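Local coordinates for DNA repair protein RECN (PDB 4ABY), which hydrolyses ATP with its SMC-like head domain, the part crystallised here, and may take part in recombinational repair of damaged DNA, including double-strand breaks, at residues 46-51 with 98-103; 92-97 with 376-381; 179-184 with 221-226; 229-234 with 273-278; 360-365 with 387-392. All blocks are in the same frame, centred on the assembly; numbering follows the deposited sequence.

In the fold
From the N terminus, contact 1 closes a loop that runs through strand 62-67, the predicted ATP-binding loop and helix 69-83, pairing strands 42-48 and 99-105 of the antiparallel sheet. Contact 2 opens inside that loop at 92-97 and closes far along the chain at 376-381, so the two cross; they also touch in space, linking the antiparallel sheet to an edge of the mixed one. Contacts 3 and 4 follow in series within the long span of contact 2, share helix 214-249, and lie on the opposite side of the chain's centre from it. Contact 5 opens at 360-365, before contact 2 closes, crosses it, and joins the mixed sheet to helix 387-398.

Contact 1: residues 46-51 with 98-103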
# COMPACT_ATOMS: atom_id res chain seq x y z
N ARG A 46 1.72 -9.27 21.10
CA ARG A 46 1.49 -9.44 22.53
C ARG A 46 0.95 -8.16 23.15
O ARG A 46 1.48 -7.08 22.95
CB ARG A 46 2.78 -9.89 23.23
CG ARG A 46 2.58 -10.33 24.68
CD ARG A 46 3.91 -10.68 25.34
NE ARG A 46 4.88 -9.59 25.20
CZ ARG A 46 4.98 -8.56 26.04
NH1 ARG A 46 4.17 -8.47 27.08
NH2 ARG A 46 5.89 -7.62 25.83
N ASN A 47 -0.14 -8.31 23.90
CA ASN A 47 -0.79 -7.19 24.58
C ASN A 47 -1.14 -6.02 23.66
O ASN A 47 -0.89 -4.87 24.01
CB ASN A 47 0.07 -6.71 25.74
CG ASN A 47 0.13 -7.71 26.87
OD1 ASN A 47 -0.78 -8.53 27.03
ND2 ASN A 47 1.18 -7.65 27.67
N LEU A 48 -1.71 -6.33 22.50
CA LEU A 48 -2.20 -5.29 21.61
C LEU A 48 -3.73 -5.33 21.53
O LEU A 48 -4.30 -6.30 21.02
CB LEU A 48 -1.58 -5.43 20.21
CG LEU A 48 -1.78 -4.29 19.21
CD1 LEU A 48 -0.76 -4.40 18.10
CD2 LEU A 48 -3.19 -4.28 18.64
N ALA A 49 -4.37 -4.29 22.05
CA ALA A 49 -5.83 -4.17 22.00
C ALA A 49 -6.55 -5.34 22.66
O ALA A 49 -6.53 -5.49 23.88
CB ALA A 49 -6.30 -4.00 20.57
N THR A 50 -7.19 -6.17 21.84
CA THR A 50 -7.95 -7.31 22.34
C THR A 50 -7.14 -8.60 22.26
O THR A 50 -7.68 -9.70 22.33
CB THR A 50 -9.24 -7.53 21.53
OG1 THR A 50 -8.90 -7.87 20.18
CG2 THR A 50 -10.08 -6.27 21.53
N ILE A 51 -5.82 -8.44 22.12
CA ILE A 51 -4.94 -9.58 21.91
C ILE A 51 -3.93 -9.70 23.04
O ILE A 51 -3.05 -8.87 23.19
CB ILE A 51 -4.18 -9.44 20.60
CG1 ILE A 51 -5.16 -9.37 19.43
CG2 ILE A 51 -3.21 -10.58 20.41
CD1 ILE A 51 -4.50 -9.00 18.12
N LYS A 98 1.14 -3.26 30.58
CA LYS A 98 2.19 -2.26 30.74
C LYS A 98 2.92 -2.00 29.43
O LYS A 98 3.43 -0.91 29.21
CB LYS A 98 3.19 -2.70 31.82
CG LYS A 98 3.63 -4.16 31.70
CD LYS A 98 4.76 -4.50 32.67
CE LYS A 98 4.99 -6.01 32.74
NZ LYS A 98 3.81 -6.73 33.30
N GLU A 99 2.96 -3.01 28.56
CA GLU A 99 3.66 -2.84 27.29
C GLU A 99 3.29 -3.90 26.26
O GLU A 99 2.96 -5.03 26.60
CB GLU A 99 5.17 -2.85 27.51
CG GLU A 99 5.75 -4.20 27.82
CD GLU A 99 7.24 -4.13 28.03
OE1 GLU A 99 7.71 -3.11 28.58
OE2 GLU A 99 7.95 -5.09 27.64
N LEU A 100 3.35 -3.51 24.99
CA LEU A 100 3.05 -4.42 23.89
C LEU A 100 4.28 -4.70 23.05
O LEU A 100 5.26 -3.95 23.10
CB LEU A 100 1.92 -3.86 23.02
CG LEU A 100 2.13 -2.64 22.13
CD1 LEU A 100 3.03 -2.94 20.94
CD2 LEU A 100 0.79 -2.14 21.64
N LEU A 101 4.23 -5.78 22.28
CA LEU A 101 5.34 -6.17 21.44
C LEU A 101 4.82 -6.73 20.13
O LEU A 101 3.88 -7.51 20.11
CB LEU A 101 6.18 -7.24 22.15
CG LEU A 101 7.25 -7.91 21.30
CD1 LEU A 101 8.52 -7.08 21.29
CD2 LEU A 101 7.53 -9.30 21.82
N VAL A 102 5.45 -6.33 19.03
CA VAL A 102 5.07 -6.85 17.72
C VAL A 102 6.30 -7.37 16.98
O VAL A 102 7.15 -6.59 16.56
CB VAL A 102 4.41 -5.77 16.86
CG1 VAL A 102 4.00 -6.35 15.52
CG2 VAL A 102 3.21 -5.19 17.58
N THR A 103 6.38 -8.68 16.82
CA THR A 103 7.49 -9.29 16.09
C THR A 103 7.01 -9.86 14.76
O THR A 103 5.97 -10.52 14.70
CB THR A 103 8.17 -10.41 16.92
OG1 THR A 103 8.32 -9.98 18.28
CG2 THR A 103 9.53 -10.76 16.35
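R46 and L101 form an antiparallel hydrogen-bonded pair between strands 42-48 and 99-105, neighbours in the antiparallel sheet that accompanies the P-loop core in ABC-type ATPase heads. R46 N donates to L101 O at 3.0 Å, and L101 N returns the bond to R46 O at 3.1 Å. Past this pair the chain turns a corner at N47, which has a left-handed backbone conformation; a type II' turn from L48 to I51 then leads it into strand 51-57. At the corner, the amide ND2 of N47 reaches back to E99 O in a weak hydrogen bond of 3.3 Å. R46 and L101 share one face of the sheet. The arginine chain starts with CG anti to the backbone N (chi1 -170°) and bends at chi3, which carries NH2 to 3.7 Å from L101 CB. The same NH2 makes a long salt bridge of 3.7 Å to E99 OE2, with the guanidinium and carboxylate planes 49° apart; E99 OE1 is held by R120. With an alanine in place of R46, E99 OE2 would probably lose its long ion pair and L101 CB the side-chain contact beside it. L48 serves the apolar side: its CG meets L100 CD2 at 4.1 Å, and its CD1 meets V102 CG2. Backbone bonds therefore fix the register, the leucine and valine contacts lie on the side packed against helix 69-83, and the long ion pair probably adds a modest electrostatic attraction.

Contact 2: residues 92-97 with 376-381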
# COMPACT_ATOMS: atom_id res chain seq x y z
N LEU A 92 -2.83 1.60 21.39
CA LEU A 92 -2.75 0.22 20.93
C LEU A 92 -2.39 -0.78 22.03
O LEU A 92 -2.65 -1.97 21.88
CB LEU A 92 -1.75 0.11 19.78
CG LEU A 92 -2.30 0.30 18.37
CD1 LEU A 92 -3.48 1.25 18.39
CD2 LEU A 92 -1.20 0.79 17.45
N ILE A 93 -1.78 -0.29 23.11
CA ILE A 93 -1.40 -1.17 24.22
C ILE A 93 -2.65 -1.69 24.93
O ILE A 93 -3.55 -0.92 25.27
CB ILE A 93 -0.49 -0.46 25.24
CG1 ILE A 93 0.65 0.28 24.53
CG2 ILE A 93 0.08 -1.46 26.23
CD1 ILE A 93 1.60 0.98 25.47
N ARG A 94 -2.70 -3.00 25.15
CA ARG A 94 -3.86 -3.64 25.78
C ARG A 94 -4.32 -2.89 27.02
O ARG A 94 -3.51 -2.28 27.72
CB ARG A 94 -3.55 -5.10 26.12
CG ARG A 94 -4.76 -5.88 26.58
CD ARG A 94 -4.45 -7.35 26.75
NE ARG A 94 -5.56 -8.06 27.36
CZ ARG A 94 -6.70 -8.35 26.74
NH1 ARG A 94 -6.88 -7.96 25.48
NH2 ARG A 94 -7.65 -9.01 27.37
N SER A 95 -5.62 -2.94 27.29
CA SER A 95 -6.24 -2.15 28.35
C SER A 95 -5.48 -2.17 29.68
O SER A 95 -5.06 -1.11 30.17
CB SER A 95 -7.68 -2.59 28.58
OG SER A 95 -8.26 -1.86 29.64
N GLY A 96 -5.32 -3.34 30.28
CA GLY A 96 -4.68 -3.43 31.57
C GLY A 96 -3.25 -3.94 31.53
O GLY A 96 -2.82 -4.67 32.42
N GLU A 97 -2.50 -3.56 30.49
CA GLU A 97 -1.14 -4.05 30.34
C GLU A 97 -0.12 -2.91 30.31
O GLU A 97 -0.46 -1.76 30.06
CB GLU A 97 -1.00 -4.93 29.09
CG GLU A 97 -1.87 -6.18 29.11
CD GLU A 97 -1.42 -7.21 30.15
OE1 GLU A 97 -0.20 -7.29 30.42
OE2 GLU A 97 -2.29 -7.93 30.67
N ARG A 376 -11.80 -12.13 30.45
CA ARG A 376 -11.82 -11.14 29.38
C ARG A 376 -11.94 -11.79 28.01
O ARG A 376 -11.25 -12.77 27.73
CB ARG A 376 -10.56 -10.28 29.44
CG ARG A 376 -10.55 -9.28 30.57
CD ARG A 376 -10.28 -7.90 30.04
NE ARG A 376 -8.88 -7.53 30.14
CZ ARG A 376 -8.34 -6.48 29.53
NH1 ARG A 376 -9.10 -5.70 28.77
NH2 ARG A 376 -7.05 -6.21 29.69
N THR A 377 -12.81 -11.26 27.17
CA THR A 377 -12.97 -11.82 25.83
C THR A 377 -11.87 -11.30 24.90
O THR A 377 -11.85 -10.12 24.53
CB THR A 377 -14.34 -11.51 25.23
OG1 THR A 377 -14.47 -10.09 25.06
CG2 THR A 377 -15.45 -12.00 26.16
N VAL A 378 -10.96 -12.19 24.53
CA VAL A 378 -9.81 -11.84 23.70
C VAL A 378 -9.94 -12.39 22.29
O VAL A 378 -10.86 -13.15 22.00
CB VAL A 378 -8.50 -12.32 24.34
CG1 VAL A 378 -8.31 -11.68 25.70
CG2 VAL A 378 -8.50 -13.84 24.46
N SER A 379 -9.01 -12.00 21.42
CA SER A 379 -9.06 -12.40 20.01
C SER A 379 -8.20 -13.61 19.72
O SER A 379 -7.13 -13.79 20.30
CB SER A 379 -8.66 -11.24 19.10
OG SER A 379 -9.72 -10.30 18.97
N HIS A 380 -8.67 -14.43 18.79
CA HIS A 380 -8.04 -15.69 18.46
C HIS A 380 -8.21 -15.91 16.96
O HIS A 380 -9.26 -15.62 16.40
CB HIS A 380 -8.69 -16.80 19.30
CG HIS A 380 -8.69 -18.16 18.66
ND1 HIS A 380 -7.54 -18.91 18.52
CD2 HIS A 380 -9.70 -18.91 18.17
CE1 HIS A 380 -7.84 -20.06 17.94
NE2 HIS A 380 -9.15 -20.08 17.72
N VAL A 381 -7.16 -16.37 16.29
CA VAL A 381 -7.18 -16.53 14.84
C VAL A 381 -6.90 -17.97 14.47
O VAL A 381 -6.18 -18.66 15.19
CB VAL A 381 -6.12 -15.65 14.16
CG1 VAL A 381 -6.09 -15.91 12.67
CG2 VAL A 381 -6.37 -14.18 14.45
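R94 faces R376 and V378 across the junction between the loop that precedes strand 99-105 and strand 376-383, an edge strand of the mixed sheet in the ATPase head. Starting with CG turned away from its own N (chi1 -172°) and extended as far as NE, R94 lays its guanidinium against that of R376, which arrives from the opposite direction. The two planes are tilted by 34°, and R94 NH2 sits over the centre of the R376 group. R94 NE is 3.3 Å from R376 NH2, a meeting of two donors. R94 NH2 also touches V378 CG1 at 3.2 Å, while NH1 makes a weak hydrogen bond to A49 O. Next in sequence, S95 brings its CB to the edge of the R376 guanidinium, 3.4 Å from NH1. At G96 the backbone N comes within 3.4 Å of R376 NH2, again without a hydrogen bond. Trimming R94 to an alanine would probably leave A49 O without this donor and open a gap beside V378. The like charges would be expected to repel; E97 OE2, 5.2 Å from R376 NH2, could partly offset this without forming a direct ion pair.

Contact 3: residues 179-184 with 221-226; sequences QAYAAA and AELLKV
Y181 and L223 share a first torsion close to 180° (chi1 -178° and -176°), which swings the tyrosine ring and the CD1 methyl of L223 into the space between their helices. L223 CD1 approaches the ring obliquely, 3.4 Å from Y181 CE1, and remains close to the ring as far as the hydroxyl. V226 sits a turn further on and pushes CG1 against the facing backbone, 3.5 Å from Y181 N, with A180 CB at 4.0 Å from the same methyl. A184 completes the patch: its CB lies 4.2 Å from L223 CD1 and 4.4 Å from V226 CG2. Small alanines on one helix thus accept branched side chains from the other; no hydrogen bond joins the two segments, and the side-chain contacts are apolar. The segment axes approach to 9.1 Å and run antiparallel at 164°, consistent with the root of the antiparallel coiled coil that characterises SMC-like proteins; helices 175-197 and 214-249 would be its two arms. H185 and W188 extend the packing around L223 along helix 175-197. At the side, strand 269-270 closes over the pair: P269 touches both Y181 and L223, and the tyrosine hydroxyl is hydrogen-bonded to A270 O.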
# COMPACT_ATOMS: atom_id res chain seq x y z
N GLN A 179 16.72 9.12 -18.63
CA GLN A 179 18.15 8.86 -18.53
C GLN A 179 18.92 9.90 -19.33
O GLN A 179 20.07 10.23 -19.01
CB GLN A 179 18.48 7.46 -19.05
CG GLN A 179 17.84 6.34 -18.26
CD GLN A 179 17.99 4.99 -18.95
OE1 GLN A 179 18.42 4.91 -20.11
NE2 GLN A 179 17.64 3.92 -18.24
N ALA A 180 18.30 10.40 -20.39
CA ALA A 180 18.90 11.42 -21.22
C ALA A 180 19.02 12.72 -20.43
O ALA A 180 20.04 13.40 -20.51
CB ALA A 180 18.08 11.64 -22.47
N TYR A 181 17.99 13.04 -19.67
CA TYR A 181 18.04 14.21 -18.81
C TYR A 181 19.08 14.03 -17.72
O TYR A 181 19.94 14.89 -17.54
CB TYR A 181 16.68 14.49 -18.15
CG TYR A 181 16.71 15.74 -17.31
CD1 TYR A 181 16.50 16.99 -17.88
CD2 TYR A 181 16.99 15.68 -15.95
CE1 TYR A 181 16.54 18.14 -17.12
CE2 TYR A 181 17.04 16.83 -15.19
CZ TYR A 181 16.81 18.05 -15.78
OH TYR A 181 16.86 19.20 -15.03
N ALA A 182 19.00 12.92 -17.00
CA ALA A 182 19.90 12.64 -15.89
C ALA A 182 21.36 12.85 -16.28
O ALA A 182 22.13 13.46 -15.54
CB ALA A 182 19.68 11.24 -15.38
N ALA A 183 21.73 12.33 -17.45
CA ALA A 183 23.09 12.46 -17.94
C ALA A 183 23.43 13.92 -18.18
O ALA A 183 24.46 14.41 -17.73
CB ALA A 183 23.26 11.66 -19.22
N ALA A 184 22.55 14.62 -18.90
CA ALA A 184 22.72 16.03 -19.18
C ALA A 184 22.87 16.84 -17.88
O ALA A 184 23.77 17.66 -17.75
CB ALA A 184 21.57 16.56 -20.00
N ALA A 221 22.18 24.70 -21.97
CA ALA A 221 21.31 24.73 -23.14
C ALA A 221 20.82 23.32 -23.47
O ALA A 221 19.64 23.12 -23.74
CB ALA A 221 22.04 25.33 -24.32
N GLU A 222 21.73 22.36 -23.44
CA GLU A 222 21.37 20.96 -23.59
C GLU A 222 20.38 20.55 -22.51
O GLU A 222 19.36 19.93 -22.80
CB GLU A 222 22.61 20.07 -23.50
CG GLU A 222 23.17 19.67 -24.84
CD GLU A 222 22.25 18.74 -25.61
OE1 GLU A 222 22.10 17.57 -25.19
OE2 GLU A 222 21.67 19.19 -26.63
N LEU A 223 20.70 20.91 -21.27
CA LEU A 223 19.88 20.55 -20.12
C LEU A 223 18.43 20.98 -20.31
O LEU A 223 17.51 20.21 -20.02
CB LEU A 223 20.44 21.18 -18.85
CG LEU A 223 19.69 20.78 -17.59
CD1 LEU A 223 19.74 19.28 -17.42
CD2 LEU A 223 20.29 21.48 -16.39
N LEU A 224 18.22 22.20 -20.78
CA LEU A 224 16.87 22.70 -21.03
C LEU A 224 16.28 22.01 -22.25
O LEU A 224 15.10 21.65 -22.26
CB LEU A 224 16.86 24.21 -21.21
CG LEU A 224 17.41 25.01 -20.03
CD1 LEU A 224 17.11 26.48 -20.20
CD2 LEU A 224 16.81 24.49 -18.74
N LYS A 225 17.10 21.84 -23.27
CA LYS A 225 16.68 21.20 -24.52
C LYS A 225 16.18 19.79 -24.24
O LYS A 225 15.06 19.43 -24.59
CB LYS A 225 17.85 21.17 -25.50
CG LYS A 225 17.51 20.67 -26.89
CD LYS A 225 18.77 20.56 -27.75
CE LYS A 225 18.45 20.12 -29.17
NZ LYS A 225 17.90 18.74 -29.24
N VAL A 226 17.04 19.00 -23.61
CA VAL A 226 16.72 17.64 -23.23
C VAL A 226 15.57 17.63 -22.22
O VAL A 226 14.66 16.81 -22.31
CB VAL A 226 17.95 16.95 -22.60
CG1 VAL A 226 17.59 15.55 -22.11
CG2 VAL A 226 19.08 16.90 -23.60

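Contact 4: residues 229-234 with 273-278; sequences ALDAAR and GLSDVL
D231 and R234, one turn apart on helix 214-249, meet S275 and V277 where this helix, probably the base of a coiled-coil arm, packs on the antiparallel strand pair 258-266 and 276-282. D231 OD2 lies 3.0 Å from S275 OG, within hydrogen-bonding distance. R234 NH1 makes a weak hydrogen bond of 3.2 Å to S275 O, so the same serine is approached through both its side chain and its backbone. The arginine leaves the helix with CG anti to the carbonyl carbon (chi1 -76°) and stays extended to NE, which slides its flat group between two apolar residues. V277 CG2 lies over one face, 3.6 Å from R234 NE, and L230 CD2 lies over the opposite face, each toward the rim. Such packing probably limits the tilt of the guanidinium. Further polar partners help set its direction: R234 NH1 forms a salt bridge of 3.5 Å with D231 OD1 inside the helix, and NH2 forms another with D171 of helix 163-171. Beyond the end of L230, G273 passes with its CA 4.3 Å from L230 CD2, in a backbone conformation where any CB would strike the preceding carbonyl oxygen. One water joins the two segments, donating to D231 OD1 and accepting from L274 N, with its oxygen 2.6 Å from each of these atoms.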
# COMPACT_ATOMS: atom_id res chain seq x y z
N ALA A 229 12.45 17.76 -23.85
CA ALA A 229 12.18 16.49 -24.50
C ALA A 229 11.51 15.55 -23.52
O ALA A 229 10.61 14.79 -23.88
CB ALA A 229 13.47 15.87 -25.01
N LEU A 230 11.93 15.63 -22.27
CA LEU A 230 11.38 14.79 -21.21
C LEU A 230 9.93 15.14 -20.92
O LEU A 230 9.08 14.26 -20.83
CB LEU A 230 12.21 14.92 -19.94
CG LEU A 230 11.73 14.09 -18.76
CD1 LEU A 230 11.57 12.65 -19.17
CD2 LEU A 230 12.71 14.22 -17.61
N ASP A 231 9.64 16.43 -20.78
CA ASP A 231 8.27 16.87 -20.55
C ASP A 231 7.37 16.44 -21.70
O ASP A 231 6.21 16.10 -21.49
CB ASP A 231 8.21 18.39 -20.38
CG ASP A 231 8.81 18.84 -19.08
OD1 ASP A 231 8.88 18.02 -18.14
OD2 ASP A 231 9.19 20.03 -18.99
N ALA A 232 7.91 16.46 -22.91
CA ALA A 232 7.16 16.06 -24.10
C ALA A 232 6.83 14.57 -24.05
O ALA A 232 5.74 14.15 -24.41
CB ALA A 232 7.94 16.39 -25.35
N ALA A 233 7.80 13.77 -23.61
CA ALA A 233 7.60 12.34 -23.47
C ALA A 233 6.61 12.08 -22.36
O ALA A 233 5.73 11.23 -22.48
CB ALA A 233 8.92 11.65 -23.19
N ARG A 234 6.77 12.80 -21.26
CA ARG A 234 5.86 12.67 -20.13
C ARG A 234 4.41 12.88 -20.57
O ARG A 234 3.57 11.99 -20.42
CB ARG A 234 6.24 13.65 -19.01
CG ARG A 234 7.46 13.22 -18.21
CD ARG A 234 7.90 14.29 -17.23
NE ARG A 234 8.91 13.81 -16.29
CZ ARG A 234 9.58 14.59 -15.45
NH1 ARG A 234 9.35 15.90 -15.43
NH2 ARG A 234 10.48 14.07 -14.63
N GLY A 273 14.26 16.69 -13.51
CA GLY A 273 13.65 17.28 -14.68
C GLY A 273 13.29 18.75 -14.56
O GLY A 273 13.60 19.40 -13.57
N LEU A 274 12.63 19.27 -15.59
CA LEU A 274 12.28 20.68 -15.64
C LEU A 274 10.90 20.93 -15.03
O LEU A 274 10.44 22.07 -14.97
CB LEU A 274 12.31 21.18 -17.08
CG LEU A 274 13.60 21.79 -17.62
CD1 LEU A 274 14.82 20.98 -17.27
CD2 LEU A 274 13.47 21.95 -19.13
N SER A 275 10.25 19.86 -14.58
CA SER A 275 8.90 19.97 -14.05
C SER A 275 8.63 18.94 -12.96
O SER A 275 9.23 17.87 -12.95
CB SER A 275 7.87 19.80 -15.17
OG SER A 275 8.13 20.68 -16.24
N ASP A 276 7.71 19.29 -12.06
CA ASP A 276 7.18 18.36 -11.07
C ASP A 276 6.10 17.52 -11.71
O ASP A 276 5.31 18.02 -12.50
CB ASP A 276 6.57 19.13 -9.90
CG ASP A 276 7.56 19.40 -8.79
OD1 ASP A 276 8.48 18.58 -8.59
OD2 ASP A 276 7.40 20.42 -8.08
N VAL A 277 6.05 16.23 -11.39
CA VAL A 277 5.00 15.38 -11.93
C VAL A 277 4.02 14.96 -10.85
O VAL A 277 4.39 14.27 -9.90
CB VAL A 277 5.57 14.15 -12.64
CG1 VAL A 277 4.44 13.18 -12.99
CG2 VAL A 277 6.32 14.56 -13.90
N LEU A 278 2.77 15.40 -10.99
CA LEU A 278 1.76 15.17 -9.97
C LEU A 278 0.60 14.34 -10.49
O LEU A 278 0.23 14.44 -11.66
CB LEU A 278 1.23 16.51 -9.45
CG LEU A 278 2.28 17.43 -8.84
CD1 LEU A 278 2.06 18.88 -9.26
CD2 LEU A 278 2.28 17.29 -7.33
O HOH W 1 11.41 17.84 -17.45

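Contact 5: residues 360-365 with 387-392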
# COMPACT_ATOMS: atom_id res chain seq x y z
N ALA A 360 -13.88 -15.45 -0.56
CA ALA A 360 -13.90 -16.68 -1.35
C ALA A 360 -12.74 -16.78 -2.35
O ALA A 360 -12.48 -17.86 -2.89
CB ALA A 360 -15.23 -16.81 -2.07
N ARG A 361 -12.05 -15.67 -2.60
CA ARG A 361 -10.96 -15.66 -3.57
C ARG A 361 -9.60 -15.79 -2.90
O ARG A 361 -8.57 -15.76 -3.57
CB ARG A 361 -11.02 -14.40 -4.42
CG ARG A 361 -12.29 -14.26 -5.22
CD ARG A 361 -12.40 -15.34 -6.27
NE ARG A 361 -11.31 -15.25 -7.23
CZ ARG A 361 -11.30 -14.43 -8.28
NH1 ARG A 361 -12.33 -13.62 -8.50
NH2 ARG A 361 -10.26 -14.41 -9.10
N ALA A 362 -9.59 -15.92 -1.58
CA ALA A 362 -8.34 -15.97 -0.84
C ALA A 362 -7.62 -17.29 -1.04
O ALA A 362 -8.25 -18.33 -1.22
CB ALA A 362 -8.61 -15.72 0.64
N HIS A 363 -6.29 -17.25 -1.00
CA HIS A 363 -5.50 -18.48 -1.01
C HIS A 363 -5.53 -19.07 0.39
O HIS A 363 -5.32 -20.27 0.58
CB HIS A 363 -4.06 -18.20 -1.40
CG HIS A 363 -3.91 -17.73 -2.81
ND1 HIS A 363 -4.12 -16.42 -3.18
CD2 HIS A 363 -3.55 -18.39 -3.94
CE1 HIS A 363 -3.91 -16.29 -4.48
NE2 HIS A 363 -3.56 -17.47 -4.96
N HIS A 364 -5.79 -18.21 1.36
CA HIS A 364 -5.87 -18.63 2.74
C HIS A 364 -6.94 -17.81 3.43
O HIS A 364 -6.93 -16.59 3.37
CB HIS A 364 -4.52 -18.45 3.43
CG HIS A 364 -3.40 -19.18 2.76
ND1 HIS A 364 -3.06 -20.47 3.08
CD2 HIS A 364 -2.56 -18.80 1.77
CE1 HIS A 364 -2.05 -20.86 2.32
NE2 HIS A 364 -1.73 -19.86 1.52
N HIS A 365 -7.90 -18.50 4.04
CA HIS A 365 -9.00 -17.83 4.71
C HIS A 365 -8.82 -17.95 6.21
O HIS A 365 -8.95 -19.03 6.79
CB HIS A 365 -10.33 -18.44 4.26
CG HIS A 365 -11.54 -17.70 4.75
ND1 HIS A 365 -12.68 -17.57 4.00
CD2 HIS A 365 -11.77 -17.05 5.92
CE1 HIS A 365 -13.57 -16.87 4.68
NE2 HIS A 365 -13.05 -16.55 5.85
N ASP A 387 -14.07 -27.22 4.10
CA ASP A 387 -15.49 -27.35 4.39
C ASP A 387 -15.92 -26.41 5.47
O ASP A 387 -17.05 -25.99 5.54
CB ASP A 387 -15.90 -28.78 4.68
CG ASP A 387 -16.22 -29.54 3.43
OD1 ASP A 387 -17.38 -29.52 3.00
OD2 ASP A 387 -15.29 -30.14 2.87
N GLU A 388 -14.99 -26.11 6.35
CA GLU A 388 -15.18 -25.13 7.39
C GLU A 388 -15.21 -23.75 6.76
O GLU A 388 -15.94 -22.87 7.19
CB GLU A 388 -14.04 -25.22 8.40
CG GLU A 388 -14.33 -24.53 9.71
CD GLU A 388 -13.31 -24.88 10.76
OE1 GLU A 388 -12.26 -25.47 10.39
OE2 GLU A 388 -13.55 -24.58 11.94
N ARG A 389 -14.39 -23.59 5.73
CA ARG A 389 -14.32 -22.34 5.00
C ARG A 389 -15.62 -22.12 4.24
O ARG A 389 -16.23 -21.06 4.32
CB ARG A 389 -13.15 -22.38 4.02
CG ARG A 389 -13.02 -21.15 3.18
CD ARG A 389 -12.12 -21.39 2.00
NE ARG A 389 -11.82 -20.15 1.30
CZ ARG A 389 -10.78 -19.99 0.50
NH1 ARG A 389 -9.93 -20.99 0.30
NH2 ARG A 389 -10.58 -18.82 -0.10
N LEU A 390 -16.02 -23.14 3.49
CA LEU A 390 -17.28 -23.09 2.75
C LEU A 390 -18.40 -22.68 3.68
O LEU A 390 -19.28 -21.91 3.30
CB LEU A 390 -17.58 -24.46 2.14
CG LEU A 390 -18.93 -24.61 1.44
CD1 LEU A 390 -18.97 -23.78 0.18
CD2 LEU A 390 -19.19 -26.07 1.12
N GLU A 391 -18.40 -23.19 4.88
CA GLU A 391 -19.37 -22.81 5.85
C GLU A 391 -19.31 -21.36 6.17
O GLU A 391 -20.30 -20.73 6.29
CB GLU A 391 -19.08 -23.55 7.12
CG GLU A 391 -20.12 -24.53 7.51
CD GLU A 391 -20.08 -24.81 8.96
OE1 GLU A 391 -19.26 -24.20 9.65
OE2 GLU A 391 -20.87 -25.64 9.43
N GLU A 392 -18.11 -20.83 6.33
CA GLU A 392 -17.92 -19.42 6.67
C GLU A 392 -18.44 -18.50 5.57
O GLU A 392 -19.15 -17.53 5.84
CB GLU A 392 -16.44 -19.13 6.93
CG GLU A 392 -16.14 -17.69 7.32
CD GLU A 392 -16.65 -17.32 8.70
OE1 GLU A 392 -17.28 -18.18 9.36
OE2 GLU A 392 -16.42 -16.17 9.13
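H365, at the start of strand 364-373, and R389, in the first turn of helix 387-398, bring their CA atoms to 7.0 Å, while the chain ahead of the strand bends past the end of the arginine. R389 sends CG out opposite the backbone N (chi1 179°) and its chain runs extended to NE, long enough to reach that bend. There NH2 donates to A362 O at 2.6 Å, with the acceptor close to the guanidinium plane and the donor tilted from the carbonyl plane; A359 O takes a second bond from NH2. H365 CB covers one face of the guanidinium, 3.7 Å from R389 NE. The helix follows edge strand 376-383, so the contact ties it back to the mixed sheet of the P-loop ATPase fold, beside strand 62-67. The imidazole stands 81° from the guanidinium plane and brings ND1 to 3.7 Å from R389 CG. Its NE2 is hydrogen-bonded to T66 OG1, a bond that probably limits the ring's rotation; T66 precedes G67 of the predicted ATP-binding loop. E392 packs its CG 3.6 Å from H365 NE2, then bends at chi2 and turns its carboxylate to a salt bridge with R395.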